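Peroxidase (Cellulomonas bogoriensis 69B4 = DSM 16987, PDB 6QZO) binds heme b and, as a member of the DyP-type peroxidase family, probably uses peroxide to oxidise its substrates. Local coordinates at residues A[25-30]-A[95-100]; A[44-48]-A[146-152]; A[84-89]-A[160-165]. All coordinates share one frame; numbering follows the deposited sequence.

Contact 1: residues A[25-30]-A[95-100]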
loop_
_atom_site.group_PDB
_atom_site.type_symbol
_atom_site.label_atom_id
_atom_site.label_comp_id
_atom_site.label_asym_id
_atom_site.label_seq_id
_atom_site.Cartn_x
_atom_site.Cartn_y
_atom_site.Cartn_z
ATOM N N PRO A 25 5.918 17.780 4.147
ATOM C CA PRO A 25 5.404 17.258 2.881
ATOM C C PRO A 25 3.875 17.120 2.855
ATOM O O PRO A 25 3.331 17.010 1.764
ATOM C CB PRO A 25 6.077 15.879 2.741
ATOM C CG PRO A 25 6.490 15.520 4.151
ATOM C CD PRO A 25 6.806 16.840 4.831
ATOM N N GLY A 26 3.231 17.133 4.027
ATOM C CA GLY A 26 1.759 17.082 4.141
ATOM C C GLY A 26 1.080 18.367 3.674
ATOM O O GLY A 26 -0.083 18.292 3.228
ATOM N N ASP A 27 1.775 19.504 3.760
ATOM C CA ASP A 27 1.222 20.859 3.495
ATOM C C ASP A 27 1.277 21.190 1.999
ATOM O O ASP A 27 0.665 22.196 1.594
ATOM C CB ASP A 27 2.001 21.921 4.271
ATOM C CG ASP A 27 2.138 21.611 5.757
ATOM O OD1 ASP A 27 1.112 21.317 6.374
ATOM O OD2 ASP A 27 3.274 21.665 6.280
ATOM N N VAL A 28 2.001 20.395 1.205
ATOM C CA VAL A 28 2.272 20.738 -0.217
ATOM C C VAL A 28 0.951 20.658 -0.996
ATOM O O VAL A 28 0.290 19.607 -0.938
ATOM C CB VAL A 28 3.370 19.846 -0.820
ATOM C CG1 VAL A 28 3.486 20.044 -2.322
ATOM C CG2 VAL A 28 4.716 20.085 -0.159
ATOM N N VAL A 29 0.588 21.754 -1.661
ATOM C CA VAL A 29 -0.529 21.866 -2.648
ATOM C C VAL A 29 0.079 21.934 -4.055
ATOM O O VAL A 29 0.873 22.871 -4.318
ATOM C CB VAL A 29 -1.376 23.123 -2.363
ATOM C CG1 VAL A 29 -2.407 23.396 -3.459
ATOM C CG2 VAL A 29 -2.049 23.052 -1.000
ATOM N N VAL A 30 -0.263 20.985 -4.923
ATOM C CA VAL A 30 0.058 21.044 -6.377
ATOM C C VAL A 30 -1.152 21.625 -7.090
ATOM O O VAL A 30 -2.226 21.027 -7.024
ATOM C CB VAL A 30 0.419 19.672 -6.961
ATOM C CG1 VAL A 30 0.498 19.720 -8.490
ATOM C CG2 VAL A 30 1.698 19.110 -6.337
ATOM N N VAL A 95 -5.142 17.230 4.891
ATOM C CA VAL A 95 -3.696 17.104 4.561
ATOM C C VAL A 95 -3.585 16.764 3.082
ATOM O O VAL A 95 -3.772 15.611 2.699
ATOM C CB VAL A 95 -3.007 16.064 5.456
ATOM C CG1 VAL A 95 -1.540 15.849 5.081
ATOM C CG2 VAL A 95 -3.129 16.437 6.926
ATOM N N PRO A 96 -3.316 17.756 2.200
ATOM C CA PRO A 96 -3.317 17.518 0.757
ATOM C C PRO A 96 -2.165 16.615 0.290
ATOM O O PRO A 96 -2.381 15.873 -0.625
ATOM C CB PRO A 96 -3.237 18.928 0.152
ATOM C CG PRO A 96 -2.549 19.737 1.217
ATOM C CD PRO A 96 -3.042 19.165 2.533
ATOM N N ALA A 97 -0.979 16.734 0.888
ATOM C CA ALA A 97 0.171 15.837 0.628
ATOM C C ALA A 97 0.443 15.717 -0.887
ATOM O O ALA A 97 0.608 14.576 -1.381
ATOM C CB ALA A 97 -0.112 14.481 1.233
ATOM N N ALA A 98 0.494 16.847 -1.591
ATOM C CA ALA A 98 0.796 16.948 -3.042
ATOM C C ALA A 98 -0.224 16.163 -3.885
ATOM O O ALA A 98 0.139 15.733 -4.984
ATOM C CB ALA A 98 2.207 16.482 -3.295
ATOM N N LEU A 99 -1.459 16.000 -3.406
ATOM C CA LEU A 99 -2.501 15.220 -4.127
ATOM C C LEU A 99 -2.642 15.771 -5.552
ATOM O O LEU A 99 -2.758 17.003 -5.683
ATOM C CB LEU A 99 -3.845 15.318 -3.405
ATOM C CG LEU A 99 -4.991 14.529 -4.039
ATOM C CD1 LEU A 99 -4.664 13.048 -4.096
ATOM C CD2 LEU A 99 -6.284 14.751 -3.255
ATOM N N THR A 100 -2.635 14.874 -6.548
ATOM C CA THR A 100 -3.094 15.125 -7.937
ATOM C C THR A 100 -4.116 14.056 -8.331
ATOM O O THR A 100 -4.017 12.920 -7.818
ATOM C CB THR A 100 -1.940 15.109 -8.952
ATOM O OG1 THR A 100 -1.309 13.825 -8.962
ATOM C CG2 THR A 100 -0.907 16.179 -8.684
HETATM O O HOH W 1 -3.301 18.836 -7.797
#
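Gly26 and Val28 each offer a carbonyl to the turn at Ala97 and Ala98. Ala97 N donates to Gly26 O at 3.0 Å. Ala98 N donates to Val28 O at 2.8 Å. The two donors sit in the middle of a type I' turn from Pro96 to Leu99, which closes with its own bond from Leu99 N to Pro96 O. A third carbonyl, Pro25 O, receives a CA-H...O contact from Ala97 CA at 3.6 Å. Farther along, one water donates to both Val30 O and Leu99 O, bridging the two segments where no direct bond joins these acceptors. Backbone bonds pair Ala97 with Asp150 and Thr100 with Cys148, and Val95 O bonds to Thr154 OG1. Apolar groups fill in around the polar atoms. Val28 CG1 and Val30 CG2 both meet Ala98 CB. Val30 CG1 stands anti to the backbone N (chi1 170°), where it lies 3.8 Å from Thr100 CG2. Val29 CG2 reaches Pro96 CG. The acid of Asp27 faces elsewhere, with OD2 taking the backbone N of Gly24. Pro25 and Val95 touch the second subunit. The contact joins the N-terminal loop to the loop leading into strand 100-105, and Leu99 packs on strand 143-149 and helix 152-165.

Contact 2: residues A[44-48]-A[146-152]; sequences PPSFI and QVCADDR
Phe47 and Ala149 form an antiparallel hydrogen-bonded pair. Phe47 N reaches Ala149 O at 2.9 Å, and Ala149 N returns a bond to Phe47 O at 3.0 Å. Ile48 and Cys148 follow as a non-hydrogen-bonded pair. Here the packing is tight. Ile48 CG1 stands anti to its backbone N (chi1 -169°), and from there CD1 reaches Gln146 CG at 3.5 Å while CG1 rests 3.8 Å from Cys148 SG. Pro45 CG closes on Cys148 CB at 3.7 Å. The amide of Gln146 turns to Tyr331 and Gly39. On the face of Phe47 and Ala149, one side of the Phe47 ring carries Ser46 CB over its centre. The ring edge points to Asp151 N.

The other end is looser only in part. Asp150 and Arg152 are partly exposed, while Ser182 of the second subunit covers Phe47 and binds Asp150 O. Asp150 OD1 still accepts from Ser46 N at 2.8 Å, with an N-H...O angle of 154°. Ser46 OG bonds to Arg181 O of the same chain. Asp151 turns away to cap the start of helix 152-165, and its carboxylate also binds Arg181 and Ser182 of the second subunit. Arg152 makes a long, weak ion pair with Asp313 of that subunit.

These are the two central strands of the four-stranded antiparallel sheet of a ferredoxin-like DyP domain. Strand 100-105 flanks 143-149, strand 170-179 flanks 47-55, helix 152-165 packs on Phe47 and Val147, and strand 306-314 meets Ile48 and Cys148.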
loop_
_atom_site.group_PDB
_atom_site.type_symbol
_atom_site.label_atom_id
_atom_site.label_comp_id
_atom_site.label_asym_id
_atom_site.label_seq_id
_atom_site.Cartn_x
_atom_site.Cartn_y
_atom_site.Cartn_z
ATOM N N PRO A 44 6.864 12.885 -9.619
ATOM C CA PRO A 44 6.063 11.801 -9.053
ATOM C C PRO A 44 6.190 11.701 -7.535
ATOM O O PRO A 44 7.286 11.626 -6.996
ATOM C CB PRO A 44 6.587 10.551 -9.779
ATOM C CG PRO A 44 7.197 11.088 -11.051
ATOM C CD PRO A 44 7.792 12.416 -10.654
ATOM N N PRO A 45 5.064 11.747 -6.793
ATOM C CA PRO A 45 5.078 11.546 -5.347
ATOM C C PRO A 45 5.053 10.047 -5.010
ATOM O O PRO A 45 5.018 9.240 -5.914
ATOM C CB PRO A 45 3.776 12.246 -4.942
ATOM C CG PRO A 45 2.841 11.895 -6.069
ATOM C CD PRO A 45 3.696 11.981 -7.306
ATOM N N SER A 46 5.017 9.715 -3.722
ATOM C CA SER A 46 5.288 8.352 -3.196
ATOM C C SER A 46 4.237 7.337 -3.658
ATOM O O SER A 46 4.630 6.171 -3.901
ATOM C CB SER A 46 5.411 8.386 -1.704
ATOM O OG SER A 46 6.540 9.144 -1.308
ATOM N N PHE A 47 2.956 7.710 -3.761
ATOM C CA PHE A 47 1.867 6.714 -3.957
ATOM C C PHE A 47 0.969 7.062 -5.143
ATOM O O PHE A 47 0.841 8.259 -5.495
ATOM C CB PHE A 47 1.064 6.557 -2.669
ATOM C CG PHE A 47 1.960 6.328 -1.483
ATOM C CD1 PHE A 47 2.756 5.194 -1.419
ATOM C CD2 PHE A 47 2.081 7.280 -0.489
ATOM C CE1 PHE A 47 3.626 4.995 -0.357
ATOM C CE2 PHE A 47 2.941 7.072 0.581
ATOM C CZ PHE A 47 3.719 5.934 0.643
ATOM N N ILE A 48 0.364 6.009 -5.707
ATOM C CA ILE A 48 -0.569 6.045 -6.867
ATOM C C ILE A 48 -1.691 5.022 -6.671
ATOM O O ILE A 48 -1.417 3.901 -6.211
ATOM C CB ILE A 48 0.158 5.758 -8.194
ATOM C CG1 ILE A 48 -0.742 6.062 -9.384
ATOM C CG2 ILE A 48 0.701 4.331 -8.247
ATOM C CD1 ILE A 48 0.029 6.261 -10.673
ATOM N N GLN A 146 -6.096 8.680 -12.327
ATOM C CA GLN A 146 -4.765 8.478 -11.715
ATOM C C GLN A 146 -4.708 9.384 -10.493
ATOM O O GLN A 146 -4.638 10.622 -10.683
ATOM C CB GLN A 146 -3.621 8.790 -12.676
ATOM C CG GLN A 146 -2.256 8.605 -12.018
ATOM C CD GLN A 146 -1.147 9.156 -12.869
ATOM O OE1 GLN A 146 -0.629 8.482 -13.751
ATOM N NE2 GLN A 146 -0.773 10.394 -12.594
ATOM N N VAL A 147 -4.764 8.788 -9.301
ATOM C CA VAL A 147 -4.735 9.519 -8.003
ATOM C C VAL A 147 -3.361 9.289 -7.376
ATOM O O VAL A 147 -3.004 8.093 -7.100
ATOM C CB VAL A 147 -5.867 9.065 -7.066
ATOM C CG1 VAL A 147 -6.030 10.000 -5.874
ATOM C CG2 VAL A 147 -7.177 8.938 -7.817
ATOM N N CYS A 148 -2.618 10.386 -7.193
ATOM C CA CYS A 148 -1.223 10.385 -6.695
ATOM C C CYS A 148 -1.116 11.282 -5.465
ATOM O O CYS A 148 -1.691 12.383 -5.516
ATOM C CB CYS A 148 -0.274 10.920 -7.752
ATOM S SG CYS A 148 -0.076 9.776 -9.129
ATOM N N ALA A 149 -0.369 10.841 -4.451
ATOM C CA ALA A 149 -0.109 11.618 -3.217
ATOM C C ALA A 149 1.092 11.060 -2.452
ATOM O O ALA A 149 1.479 9.900 -2.675
ATOM C CB ALA A 149 -1.340 11.650 -2.348
ATOM N N ASP A 150 1.649 11.878 -1.566
ATOM C CA ASP A 150 2.787 11.521 -0.685
ATOM C C ASP A 150 2.272 10.919 0.624
ATOM O O ASP A 150 3.100 10.756 1.538
ATOM C CB ASP A 150 3.664 12.747 -0.407
ATOM C CG ASP A 150 4.727 12.978 -1.449
ATOM O OD1 ASP A 150 5.152 11.975 -2.080
ATOM O OD2 ASP A 150 5.123 14.149 -1.623
ATOM N N ASP A 151 0.976 10.611 0.715
ATOM C CA ASP A 151 0.348 10.034 1.934
ATOM C C ASP A 151 -0.798 9.099 1.551
ATOM O O ASP A 151 -1.640 9.497 0.757
ATOM C CB ASP A 151 -0.161 11.128 2.870
ATOM C CG ASP A 151 -0.610 10.559 4.205
ATOM O OD1 ASP A 151 -1.775 10.123 4.295
ATOM O OD2 ASP A 151 0.243 10.489 5.127
ATOM N N ARG A 152 -0.843 7.912 2.162
ATOM C CA ARG A 152 -1.741 6.792 1.797
ATOM C C ARG A 152 -3.153 7.034 2.345
ATOM O O ARG A 152 -4.119 6.557 1.719
ATOM C CB ARG A 152 -1.150 5.476 2.278
ATOM C CG ARG A 152 -1.806 4.269 1.655
ATOM C CD ARG A 152 -1.709 4.134 0.152
ATOM N NE ARG A 152 -2.466 2.927 -0.089
ATOM C CZ ARG A 152 -3.804 2.810 -0.161
ATOM N NH1 ARG A 152 -4.614 3.850 -0.010
ATOM N NH2 ARG A 152 -4.324 1.610 -0.340
#

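Contact 3: residues A[84-89]-A[160-165]; sequences GLADSE and RVLTKE
An irregular loop, 84-89, runs past residues 160-165 of helix 152-165, with Asp87 and Val161 5.9 Å apart and Ala86 and Glu165 6.1 Å apart between CA atoms. One direct hydrogen bond links them: Ala86 N gives its hydrogen to Glu165 OE1 at 3.1 Å, on the syn lone pair, with an angle of 144°. Glu165 bends at its second torsion (chi2 68°), which brings the carboxylate back to the loop. Ala86 CB lies against it, 3.2 Å from Glu165 OE1, and the Leu85 side chain crosses that of Glu165 at about a right angle. With an alanine here in place of Glu165, Ala86 N would probably lose its acceptor and a gap would open beside the Ala86 methyl.

Val161 packs against the loop through CG2, which meets the carboxylate carbon Asp87 CG at 3.6 Å. Gly84 CA passes the other branch, Val161 CG1, at 4.2 Å. Asp87 OD2 takes Gly84 N on its anti lone pair and also bonds to His157, so it braces the loop internally. Lys164 NZ comes to 3.0 Å from Ser88 OG, but the angle is too poor for a hydrogen bond. The Ser88 hydroxyl instead donates to Glu89 OE2 at 2.6 Å, from above the carboxylate plane.

Lys164 CG sits over the face of the Arg160 guanidinium. Both cations pair with Asp244 of the second subunit, where Arg160 NH1 also bonds to Ser322 OG and Glu89 pairs with Arg251. Glu165 OE1 lies close to Asp74, a like charge, which may raise the proton affinity of one of these acids. The chemistry thus divides: within the chain a backbone amide meets the Glu165 carboxylate and Val161 packs on Asp87, while Arg160, Lys164 and Glu89 pair with charges of the second subunit.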
loop_
_atom_site.group_PDB
_atom_site.type_symbol
_atom_site.label_atom_id
_atom_site.label_comp_id
_atom_site.label_asym_id
_atom_site.label_seq_id
_atom_site.Cartn_x
_atom_site.Cartn_y
_atom_site.Cartn_z
ATOM N N GLY A 84 -14.345 17.213 -0.070
ATOM C CA GLY A 84 -15.111 17.090 -1.318
ATOM C C GLY A 84 -16.580 17.386 -1.106
ATOM O O GLY A 84 -16.968 17.763 0.017
ATOM N N LEU A 85 -17.364 17.232 -2.172
ATOM C CA LEU A 85 -18.825 17.510 -2.202
ATOM C C LEU A 85 -19.526 16.346 -1.485
ATOM O O LEU A 85 -20.244 16.626 -0.491
ATOM C CB LEU A 85 -19.211 17.658 -3.681
ATOM C CG LEU A 85 -20.689 17.575 -4.060
ATOM C CD1 LEU A 85 -21.536 18.584 -3.321
ATOM C CD2 LEU A 85 -20.838 17.764 -5.560
ATOM N N ALA A 86 -19.277 15.096 -1.913
ATOM C CA ALA A 86 -19.829 13.886 -1.248
ATOM C C ALA A 86 -18.817 13.379 -0.209
ATOM O O ALA A 86 -18.310 12.220 -0.389
ATOM C CB ALA A 86 -20.162 12.809 -2.272
ATOM N N ASP A 87 -18.497 14.205 0.802
ATOM C CA ASP A 87 -17.354 13.961 1.732
ATOM C C ASP A 87 -17.846 14.077 3.183
ATOM O O ASP A 87 -17.979 15.184 3.708
ATOM C CB ASP A 87 -16.172 14.866 1.413
ATOM C CG ASP A 87 -14.882 14.482 2.131
ATOM O OD1 ASP A 87 -14.946 13.701 3.111
ATOM O OD2 ASP A 87 -13.827 15.023 1.746
ATOM N N SER A 88 -18.090 12.914 3.785
ATOM C CA SER A 88 -18.583 12.709 5.163
ATOM C C SER A 88 -17.408 12.531 6.140
ATOM O O SER A 88 -17.693 12.425 7.354
ATOM C CB SER A 88 -19.526 11.521 5.175
ATOM O OG SER A 88 -19.071 10.495 4.289
ATOM N N GLU A 89 -16.154 12.512 5.665
ATOM C CA GLU A 89 -14.933 12.377 6.516
ATOM C C GLU A 89 -13.982 13.537 6.231
ATOM O O GLU A 89 -12.865 13.351 5.763
ATOM C CB GLU A 89 -14.252 11.027 6.307
ATOM C CG GLU A 89 -15.122 9.838 6.677
ATOM C CD GLU A 89 -16.016 9.351 5.550
ATOM O OE1 GLU A 89 -15.481 9.018 4.458
ATOM O OE2 GLU A 89 -17.243 9.325 5.750
ATOM N N ARG A 160 -11.984 7.263 -2.153
ATOM C CA ARG A 160 -13.334 7.007 -1.567
ATOM C C ARG A 160 -14.291 8.106 -2.053
ATOM O O ARG A 160 -15.415 7.776 -2.485
ATOM C CB ARG A 160 -13.226 6.935 -0.038
ATOM C CG ARG A 160 -14.555 6.864 0.711
ATOM C CD ARG A 160 -15.254 5.540 0.552
ATOM N NE ARG A 160 -16.540 5.456 1.231
ATOM C CZ ARG A 160 -17.443 4.491 1.024
ATOM N NH1 ARG A 160 -17.190 3.515 0.169
ATOM N NH2 ARG A 160 -18.617 4.516 1.630
ATOM N N VAL A 161 -13.876 9.371 -1.995
ATOM C CA VAL A 161 -14.750 10.528 -2.356
ATOM C C VAL A 161 -15.071 10.464 -3.850
ATOM O O VAL A 161 -16.266 10.552 -4.191
ATOM C CB VAL A 161 -14.108 11.864 -1.955
ATOM C CG1 VAL A 161 -14.818 13.046 -2.591
ATOM C CG2 VAL A 161 -14.068 12.017 -0.429
ATOM N N LEU A 162 -14.060 10.300 -4.704
ATOM C CA LEU A 162 -14.253 10.325 -6.173
ATOM C C LEU A 162 -15.126 9.137 -6.593
ATOM O O LEU A 162 -15.987 9.319 -7.480
ATOM C CB LEU A 162 -12.896 10.293 -6.874
ATOM C CG LEU A 162 -12.035 11.527 -6.624
ATOM C CD1 LEU A 162 -10.584 11.262 -7.006
ATOM C CD2 LEU A 162 -12.577 12.739 -7.366
ATOM N N THR A 163 -14.935 7.975 -5.963
ATOM C CA THR A 163 -15.668 6.727 -6.281
ATOM C C THR A 163 -17.143 6.917 -5.920
ATOM O O THR A 163 -18.005 6.606 -6.769
ATOM C CB THR A 163 -15.050 5.519 -5.567
ATOM O OG1 THR A 163 -13.693 5.425 -5.989
ATOM C CG2 THR A 163 -15.755 4.217 -5.870
ATOM N N LYS A 164 -17.419 7.391 -4.703
ATOM C CA LYS A 164 -18.792 7.671 -4.213
ATOM C C LYS A 164 -19.503 8.667 -5.134
ATOM O O LYS A 164 -20.707 8.497 -5.358
ATOM C CB LYS A 164 -18.742 8.273 -2.806
ATOM C CG LYS A 164 -18.638 7.277 -1.679
ATOM C CD LYS A 164 -18.301 7.938 -0.350
ATOM C CE LYS A 164 -19.405 8.851 0.137
ATOM N NZ LYS A 164 -19.130 9.362 1.511
ATOM N N GLU A 165 -18.792 9.691 -5.604
ATOM C CA GLU A 165 -19.373 10.779 -6.432
ATOM C C GLU A 165 -19.941 10.201 -7.733
ATOM O O GLU A 165 -20.938 10.756 -8.226
ATOM C CB GLU A 165 -18.308 11.821 -6.752
ATOM C CG GLU A 165 -18.880 13.192 -6.955
ATOM C CD GLU A 165 -19.434 13.750 -5.669
ATOM O OE1 GLU A 165 -18.628 14.149 -4.794
ATOM O OE2 GLU A 165 -20.682 13.752 -5.528
#

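All three contacts lie on the same side of the chain's centre, and each touches the second subunit. Their segments alternate along the chain: 25-30, 44-48, 84-89, 95-100, 146-152, 160-165. Contacts 1 and 2 have centres 10 Å apart and touch through probable hydrogen bonds from Thr100 N to Cys148 O and Asp150 N to Ala97 O, as 95-100 runs into edge strand 100-105 beside strand 143-149. Contact 3 lies 18 Å from each of them. It meets contact 2 where Leu162 packs on Val147, since helix 152-165 follows strand 143-149. Its nearest atoms to contact 1 are about 7 Å away. They join the N-terminal loop, the sheet, loop 84-89 and helix 152-165, and border the dimer interface.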